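Local coordinates for protein novel immune-type receptor 11 (Ictalurus punctatus, PDB 2QTE) that probably acts as a cell-surface immune receptor, recognising allogeneic target cells through its immunoglobulin variable-type extracellular domain, at residues 25-37 / 86-98. The protein carries 1 engineered substitution. Residues are numbered along the deposited sequence; the frame is centred on the assembly and turned at random.
Engineered in segment 25-37: Asp30 (natural residue Asn).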
ATOM      1  N   LYS A  25      19.358   0.462   3.377  1.00 59.77           N
ATOM      2  CA  LYS A  25      18.852  -0.837   3.825  1.00 61.54           C
ATOM      3  C   LYS A  25      17.790  -1.384   2.880  1.00 60.83           C
ATOM      4  O   LYS A  25      16.594  -1.434   3.216  1.00 66.90           O
ATOM      5  CB  LYS A  25      18.314  -0.748   5.255  1.00 61.66           C
ATOM      6  CG  LYS A  25      17.528   0.539   5.545  1.00 63.10           C
ATOM      7  CD  LYS A  25      18.399   1.794   5.388  1.00 58.40           C
ATOM      8  CE  LYS A  25      17.568   3.027   5.189  1.00 57.93           C
ATOM      9  NZ  LYS A  25      17.004   3.509   6.476  1.00 57.82           N
ATOM     10  N   VAL A  26      18.232  -1.770   1.690  1.00 54.99           N
ATOM     11  CA  VAL A  26      17.405  -2.524   0.773  1.00 49.28           C
ATOM     12  C   VAL A  26      18.040  -3.900   0.603  1.00 49.09           C
ATOM     13  O   VAL A  26      19.220  -4.003   0.298  1.00 51.51           O
ATOM     14  CB  VAL A  26      17.285  -1.805  -0.595  1.00 46.79           C
ATOM     15  CG1 VAL A  26      16.627  -2.713  -1.633  1.00 42.72           C
ATOM     16  CG2 VAL A  26      16.523  -0.490  -0.451  1.00 42.14           C
ATOM     17  N   THR A  27      17.271  -4.963   0.777  1.00 47.45           N
ATOM     18  CA  THR A  27      17.834  -6.311   0.640  1.00 49.77           C
ATOM     19  C   THR A  27      18.097  -6.694  -0.839  1.00 49.19           C
ATOM     20  O   THR A  27      19.187  -7.173  -1.204  1.00 48.64           O
ATOM     21  CB  THR A  27      16.930  -7.366   1.326  1.00 52.71           C
ATOM     22  OG1 THR A  27      16.463  -6.864   2.592  1.00 53.27           O
ATOM     23  CG2 THR A  27      17.684  -8.666   1.532  1.00 53.06           C
ATOM     24  N   ASN A  28      17.094  -6.469  -1.681  1.00 45.61           N
ATOM     25  CA  ASN A  28      17.148  -6.818  -3.096  1.00 44.85           C
ATOM     26  C   ASN A  28      16.674  -5.589  -3.876  1.00 43.27           C
ATOM     27  O   ASN A  28      15.479  -5.436  -4.124  1.00 38.50           O
ATOM     28  CB  ASN A  28      16.218  -8.009  -3.326  1.00 45.18           C
ATOM     29  CG  ASN A  28      16.441  -8.697  -4.645  1.00 48.22           C
ATOM     30  OD1 ASN A  28      16.426  -8.065  -5.693  1.00 48.95           O
ATOM     31  ND2 ASN A  28      16.605 -10.026  -4.605  1.00 48.86           N
ATOM     32  N   LYS A  29      17.617  -4.711  -4.236  1.00 42.41           N
ATOM     33  CA  LYS A  29      17.323  -3.460  -4.984  1.00 40.17           C
ATOM     34  C   LYS A  29      16.220  -3.676  -5.978  1.00 37.17           C
ATOM     35  O   LYS A  29      15.404  -2.797  -6.215  1.00 37.38           O
ATOM     36  CB  LYS A  29      18.572  -2.927  -5.700  1.00 36.59           C
ATOM     37  CG  LYS A  29      19.185  -1.677  -5.080  1.00 41.02           C
ATOM     38  CD  LYS A  29      20.194  -1.983  -3.989  1.00 45.40           C
ATOM     39  CE  LYS A  29      20.964  -0.731  -3.603  1.00 45.74           C
ATOM     40  NZ  LYS A  29      21.813  -0.172  -4.710  1.00 47.83           N
ATOM     41  N   ASP A  30      16.178  -4.880  -6.523  1.00 35.59           N
ATOM     42  CA  ASP A  30      15.276  -5.219  -7.592  1.00 36.16           C
ATOM     43  C   ASP A  30      13.795  -5.326  -7.230  1.00 31.75           C
ATOM     44  O   ASP A  30      12.977  -5.264  -8.125  1.00 34.06           O
ATOM     45  CB  ASP A  30      15.740  -6.512  -8.271  1.00 44.34           C
ATOM     46  CG  ASP A  30      17.239  -6.492  -8.629  1.00 50.31           C
ATOM     47  OD1 ASP A  30      17.844  -5.382  -8.737  1.00 48.55           O
ATOM     48  OD2 ASP A  30      17.791  -7.613  -8.799  1.00 52.50           O
ATOM     49  N   ASN A  31      13.449  -5.487  -5.951  1.00 28.32           N
ATOM     50  CA  ASN A  31      12.035  -5.515  -5.534  1.00 25.26           C
ATOM     51  C   ASN A  31      11.619  -4.230  -4.843  1.00 26.42           C
ATOM     52  O   ASN A  31      10.668  -4.208  -4.036  1.00 22.73           O
ATOM     53  CB  ASN A  31      11.712  -6.723  -4.632  1.00 27.68           C
ATOM     54  CG  ASN A  31      11.995  -8.052  -5.306  1.00 31.23           C
ATOM     55  OD1 ASN A  31      12.773  -8.120  -6.239  1.00 39.91           O
ATOM     56  ND2 ASN A  31      11.378  -9.118  -4.815  1.00 36.16           N
ATOM     57  N   LEU A  32      12.317  -3.153  -5.186  1.00 22.09           N
ATOM     58  CA  LEU A  32      12.048  -1.865  -4.594  1.00 23.72           C
ATOM     59  C   LEU A  32      11.305  -0.945  -5.577  1.00 21.48           C
ATOM     60  O   LEU A  32      11.604  -0.939  -6.786  1.00 16.99           O
ATOM     61  CB  LEU A  32      13.346  -1.257  -4.133  1.00 21.62           C
ATOM     62  CG  LEU A  32      13.323   0.121  -3.540  1.00 19.96           C
ATOM     63  CD1 LEU A  32      12.718   0.133  -2.141  1.00 25.57           C
ATOM     64  CD2 LEU A  32      14.744   0.623  -3.524  1.00 25.29           C
ATOM     65  N   ALA A  33      10.307  -0.224  -5.055  1.00 19.34           N
ATOM     66  CA  ALA A  33       9.383   0.498  -5.902  1.00 18.27           C
ATOM     67  C   ALA A  33       8.631   1.526  -5.102  1.00 18.13           C
ATOM     68  O   ALA A  33       8.504   1.402  -3.880  1.00 20.98           O
ATOM     69  CB  ALA A  33       8.369  -0.498  -6.535  1.00 17.58           C
ATOM     70  N   TRP A  34       8.069   2.519  -5.790  1.00 15.19           N
ATOM     71  CA  TRP A  34       7.233   3.488  -5.154  1.00 14.18           C
ATOM     72  C   TRP A  34       5.823   3.130  -5.562  1.00 14.88           C
ATOM     73  O   TRP A  34       5.585   2.737  -6.704  1.00 14.87           O
ATOM     74  CB  TRP A  34       7.537   4.899  -5.698  1.00 15.84           C
ATOM     75  CG  TRP A  34       8.642   5.647  -5.015  1.00 18.57           C
ATOM     76  CD1 TRP A  34       9.928   5.759  -5.422  1.00 12.50           C
ATOM     77  CD2 TRP A  34       8.530   6.423  -3.804  1.00 14.04           C
ATOM     78  NE1 TRP A  34      10.645   6.544  -4.527  1.00 15.43           N
ATOM     79  CE2 TRP A  34       9.803   6.953  -3.527  1.00 16.34           C
ATOM     80  CE3 TRP A  34       7.481   6.704  -2.930  1.00 12.88           C
ATOM     81  CZ2 TRP A  34      10.041   7.775  -2.444  1.00 17.31           C
ATOM     82  CZ3 TRP A  34       7.718   7.502  -1.830  1.00  9.57           C
ATOM     83  CH2 TRP A  34       8.996   8.008  -1.582  1.00 16.98           C
ATOM     84  N   TYR A  35       4.887   3.207  -4.625  1.00 10.95           N
ATOM     85  CA  TYR A  35       3.494   2.935  -4.958  1.00 12.77           C
ATOM     86  C   TYR A  35       2.808   4.247  -4.777  1.00 12.33           C
ATOM     87  O   TYR A  35       3.224   5.013  -3.954  1.00 13.75           O
ATOM     88  CB  TYR A  35       2.901   1.898  -3.997  1.00 11.64           C
ATOM     89  CG  TYR A  35       3.435   0.549  -4.308  1.00 15.73           C
ATOM     90  CD1 TYR A  35       4.785   0.242  -4.064  1.00 15.19           C
ATOM     91  CD2 TYR A  35       2.639  -0.403  -4.898  1.00 16.95           C
ATOM     92  CE1 TYR A  35       5.293  -0.994  -4.391  1.00 15.67           C
ATOM     93  CE2 TYR A  35       3.146  -1.638  -5.248  1.00 17.45           C
ATOM     94  CZ  TYR A  35       4.473  -1.908  -4.981  1.00 19.19           C
ATOM     95  OH  TYR A  35       4.957  -3.118  -5.321  1.00 17.89           O
ATOM     96  N   ARG A  36       1.714   4.465  -5.499  1.00 14.23           N
ATOM     97  CA  ARG A  36       1.014   5.723  -5.427  1.00 13.96           C
ATOM     98  C   ARG A  36      -0.463   5.434  -5.145  1.00 15.05           C
ATOM     99  O   ARG A  36      -1.046   4.531  -5.784  1.00 16.87           O
ATOM    100  CB  ARG A  36       1.164   6.424  -6.777  1.00 14.94           C
ATOM    101  CG  ARG A  36       0.414   7.721  -6.938  1.00 17.98           C
ATOM    102  CD  ARG A  36       0.599   8.240  -8.405  1.00 17.50           C
ATOM    103  NE  ARG A  36      -0.162   9.484  -8.599  1.00 21.97           N
ATOM    104  CZ  ARG A  36      -0.030  10.284  -9.659  1.00 19.92           C
ATOM    105  NH1 ARG A  36       0.800   9.955 -10.625  1.00 15.32           N
ATOM    106  NH2 ARG A  36      -0.764  11.409  -9.763  1.00 19.69           N
ATOM    107  N   GLN A  37      -1.071   6.193  -4.211  1.00 11.99           N
ATOM    108  CA  GLN A  37      -2.489   6.040  -3.947  1.00 13.10           C
ATOM    109  C   GLN A  37      -3.126   7.399  -4.100  1.00 18.00           C
ATOM    110  O   GLN A  37      -2.842   8.287  -3.303  1.00 15.71           O
ATOM    111  CB  GLN A  37      -2.739   5.583  -2.499  1.00  9.86           C
ATOM    112  CG  GLN A  37      -4.216   5.223  -2.240  1.00 14.19           C
ATOM    113  CD  GLN A  37      -4.594   5.278  -0.793  1.00 13.10           C
ATOM    114  OE1 GLN A  37      -3.756   5.575   0.050  1.00 13.48           O
ATOM    115  NE2 GLN A  37      -5.874   5.011  -0.495  1.00 11.45           N
ATOM    116  N   ASP A  86      -3.605  17.042  -9.612  1.00 16.01           N
ATOM    117  CA  ASP A  86      -3.803  15.583  -9.638  1.00 19.14           C
ATOM    118  C   ASP A  86      -2.560  14.778  -9.200  1.00 21.05           C
ATOM    119  O   ASP A  86      -2.602  13.532  -9.124  1.00 21.28           O
ATOM    120  CB  ASP A  86      -4.269  15.138 -11.005  1.00 27.74           C
ATOM    121  CG  ASP A  86      -5.540  15.821 -11.422  1.00 38.64           C
ATOM    122  OD1 ASP A  86      -5.456  16.680 -12.304  1.00 37.93           O
ATOM    123  OD2 ASP A  86      -6.613  15.534 -10.847  1.00 40.35           O
ATOM    124  N   ASP A  87      -1.464  15.464  -8.904  1.00 15.84           N
ATOM    125  CA  ASP A  87      -0.281  14.795  -8.327  1.00 17.54           C
ATOM    126  C   ASP A  87      -0.520  14.495  -6.845  1.00 17.72           C
ATOM    127  O   ASP A  87       0.165  13.632  -6.233  1.00 14.58           O
ATOM    128  CB  ASP A  87       0.994  15.657  -8.405  1.00 17.08           C
ATOM    129  CG  ASP A  87       1.521  15.842  -9.811  1.00 17.67           C
ATOM    130  OD1 ASP A  87       1.270  15.025 -10.724  1.00 16.99           O
ATOM    131  OD2 ASP A  87       2.184  16.875 -10.006  1.00 20.75           O
ATOM    132  N   GLY A  88      -1.463  15.230  -6.252  1.00 18.56           N
ATOM    133  CA  GLY A  88      -1.772  15.068  -4.810  1.00 14.01           C
ATOM    134  C   GLY A  88      -2.061  13.597  -4.479  1.00 13.09           C
ATOM    135  O   GLY A  88      -2.589  12.889  -5.283  1.00 13.77           O
ATOM    136  N   GLY A  89      -1.685  13.120  -3.298  1.00 11.33           N
ATOM    137  CA  GLY A  89      -2.017  11.740  -2.918  1.00 11.25           C
ATOM    138  C   GLY A  89      -0.936  11.200  -2.017  1.00 12.83           C
ATOM    139  O   GLY A  89      -0.116  11.968  -1.535  1.00 12.93           O
ATOM    140  N   GLU A  90      -0.907   9.883  -1.814  1.00 11.69           N
ATOM    141  CA  GLU A  90       0.137   9.334  -0.933  1.00 15.96           C
ATOM    142  C   GLU A  90       1.046   8.448  -1.760  1.00 16.35           C
ATOM    143  O   GLU A  90       0.585   7.770  -2.684  1.00 14.84           O
ATOM    144  CB  GLU A  90      -0.460   8.621   0.297  1.00 11.47           C
ATOM    145  CG  GLU A  90      -1.525   9.460   1.034  1.00 12.99           C
ATOM    146  CD  GLU A  90      -2.053   8.879   2.323  1.00 12.16           C
ATOM    147  OE1 GLU A  90      -2.435   7.675   2.367  1.00 11.62           O
ATOM    148  OE2 GLU A  90      -2.131   9.648   3.301  1.00 13.94           O
ATOM    149  N   TYR A  91       2.341   8.478  -1.424  1.00 13.91           N
ATOM    150  CA  TYR A  91       3.344   7.755  -2.140  1.00 11.55           C
ATOM    151  C   TYR A  91       4.147   7.010  -1.092  1.00 13.35           C
ATOM    152  O   TYR A  91       4.702   7.627  -0.162  1.00 12.56           O
ATOM    153  CB  TYR A  91       4.283   8.707  -2.922  1.00 14.37           C
ATOM    154  CG  TYR A  91       3.590   9.516  -4.025  1.00 11.71           C
ATOM    155  CD1 TYR A  91       2.766  10.620  -3.715  1.00 15.96           C
ATOM    156  CD2 TYR A  91       3.789   9.200  -5.370  1.00 15.42           C
ATOM    157  CE1 TYR A  91       2.113  11.371  -4.754  1.00 15.11           C
ATOM    158  CE2 TYR A  91       3.181   9.973  -6.412  1.00 18.12           C
ATOM    159  CZ  TYR A  91       2.358  11.037  -6.092  1.00 18.13           C
ATOM    160  OH  TYR A  91       1.770  11.764  -7.131  1.00 16.74           O
ATOM    161  N   PHE A  92       4.218   5.705  -1.278  1.00 12.73           N
ATOM    162  CA  PHE A  92       4.834   4.801  -0.313  1.00 14.36           C
ATOM    163  C   PHE A  92       6.007   4.117  -1.011  1.00 15.83           C
ATOM    164  O   PHE A  92       5.862   3.623  -2.120  1.00 13.72           O
ATOM    165  CB  PHE A  92       3.839   3.691   0.101  1.00 15.88           C
ATOM    166  CG  PHE A  92       2.463   4.170   0.448  1.00 15.27           C
ATOM    167  CD1 PHE A  92       2.264   5.077   1.510  1.00 13.11           C
ATOM    168  CD2 PHE A  92       1.361   3.728  -0.285  1.00 14.49           C
ATOM    169  CE1 PHE A  92       1.005   5.517   1.864  1.00 15.91           C
ATOM    170  CE2 PHE A  92       0.028   4.210   0.025  1.00 13.81           C
ATOM    171  CZ  PHE A  92      -0.152   5.080   1.120  1.00 13.33           C
ATOM    172  N   CYS A  93       7.154   4.062  -0.350  1.00 15.48           N
ATOM    173  CA  CYS A  93       8.308   3.381  -0.864  1.00 12.23           C
ATOM    174  C   CYS A  93       8.392   2.064  -0.133  1.00 13.14           C
ATOM    175  O   CYS A  93       8.364   2.024   1.065  1.00 17.81           O
ATOM    176  CB  CYS A  93       9.558   4.212  -0.608  1.00 15.02           C
ATOM    177  SG  CYS A  93      10.998   3.600  -1.423  1.00 21.50           S
ATOM    178  N   GLY A  94       8.476   0.984  -0.865  1.00 15.64           N
ATOM    179  CA  GLY A  94       8.524  -0.320  -0.267  1.00 21.08           C
ATOM    180  C   GLY A  94       9.295  -1.346  -1.037  1.00 21.36           C
ATOM    181  O   GLY A  94       9.562  -1.217  -2.242  1.00 24.86           O
ATOM    182  N   GLU A  95       9.619  -2.411  -0.336  1.00 26.08           N
ATOM    183  CA  GLU A  95      10.371  -3.501  -0.916  1.00 25.85           C
ATOM    184  C   GLU A  95       9.620  -4.825  -0.746  1.00 25.14           C
ATOM    185  O   GLU A  95       9.222  -5.140   0.364  1.00 25.91           O
ATOM    186  CB  GLU A  95      11.718  -3.541  -0.190  1.00 27.37           C
ATOM    187  CG  GLU A  95      12.715  -4.382  -0.885  1.00 35.19           C
ATOM    188  CD  GLU A  95      13.958  -4.644  -0.068  1.00 36.52           C
ATOM    189  OE1 GLU A  95      14.353  -3.796   0.755  1.00 35.96           O
ATOM    190  OE2 GLU A  95      14.528  -5.724  -0.283  1.00 34.39           O
ATOM    191  N   VAL A  96       9.381  -5.574  -1.836  1.00 26.08           N
ATOM    192  CA  VAL A  96       8.773  -6.923  -1.753  1.00 23.81           C
ATOM    193  C   VAL A  96       9.803  -7.889  -1.157  1.00 31.23           C
ATOM    194  O   VAL A  96      10.930  -7.964  -1.635  1.00 27.24           O
ATOM    195  CB  VAL A  96       8.231  -7.458  -3.108  1.00 26.92           C
ATOM    196  CG1 VAL A  96       8.011  -8.999  -3.097  1.00 26.53           C
ATOM    197  CG2 VAL A  96       6.957  -6.739  -3.506  1.00 27.96           C
ATOM    198  N   GLU A  97       9.405  -8.578  -0.087  1.00 32.95           N
ATOM    199  CA  GLU A  97      10.265  -9.552   0.603  1.00 39.49           C
ATOM    200  C   GLU A  97       9.498 -10.836   0.881  1.00 34.43           C
ATOM    201  O   GLU A  97       8.808 -10.935   1.857  1.00 31.69           O
ATOM    202  CB  GLU A  97      10.789  -8.957   1.903  1.00 42.86           C
ATOM    203  CG  GLU A  97      12.324  -8.921   1.989  1.00 56.54           C
ATOM    204  CD  GLU A  97      12.935 -10.110   2.726  1.00 60.13           C
ATOM    205  OE1 GLU A  97      12.191 -11.069   3.058  1.00 63.02           O
ATOM    206  OE2 GLU A  97      14.166 -10.077   2.988  1.00 60.29           O
ATOM    207  N   GLY A  98       9.610 -11.810  -0.011  1.00 37.42           N
ATOM    208  CA  GLY A  98       8.843 -13.036   0.109  1.00 40.78           C
ATOM    209  C   GLY A  98       7.441 -12.799  -0.400  1.00 41.22           C
ATOM    210  O   GLY A  98       7.262 -12.224  -1.472  1.00 47.13           O
TER
HETATM  211  O   HOH W   1      16.267  -4.241   3.154  1.00 42.71           O
HETATM  212  O   HOH W   2      13.455  -1.391   1.941  1.00 45.01           O
HETATM  213  O   HOH W   3      -2.083  10.713  -6.854  1.00 20.35           O
HETATM  214  O   HOH W   4      -0.764  13.420 -11.854  1.00 28.72           O
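Cys93 CB sits over one face of the Trp34 indole, 3.8 Å from the centroid of the six-membered ring and almost on its normal, with SG over the five-membered ring in a sulfur-aromatic contact; Tyr91 O meets the indole edge at CZ3. The indole NE1 is bonded to Phe76 O of the facing sheet. The Tyr91 ring takes Arg36 CG off-centre in a CH-pi contact, 4.1 Å from its centroid, while Tyr91 OH lies over one face of the guanidinium and donates to Asp87 O at 2.6 Å, in the carbonyl plane. Arg36 reaches this far because its chain is extended, with CG anti to the backbone N (chi1 176°). At the guanidinium edge NH2 makes a weak bond to Asp86 O, and two waters link NE to Gly88 O and NH2 to Asp87 OD1; Asp87 OD2 is bonded to Arg84 N and salt-bridged to Arg66. On the other face of the sheet, Gln37 OE1 lies in the plane of the Phe92 ring, at its edge; Gln37 NE2 bonds to Lys41 O and, reciprocally between subunits, to Glu90 OE1 of the second subunit.

From the Leu32-Glu95 pair, on the same face as Trp34 and Cys93, the extended Glu95 side chain reaches the backbone of residues 26-28. Its OE1 accepts from Thr27 N on the syn side at 3.1 Å, and OE2 is met by Asn28 N from above the carboxylate plane at 3.0 Å. Replacing Glu95 with an alanine would probably leave both amides without their acceptor and set the loop free to shift. Antiparallel backbone bonds join strands 32-37 and 89-97, the C and F strands of an immunoglobulin V-type beta-sandwich, with the Cys21-Cys93 disulfide packed on Trp34 as its core pin and the Tyr91 OH to Asp87 O bond as its tyrosine corner.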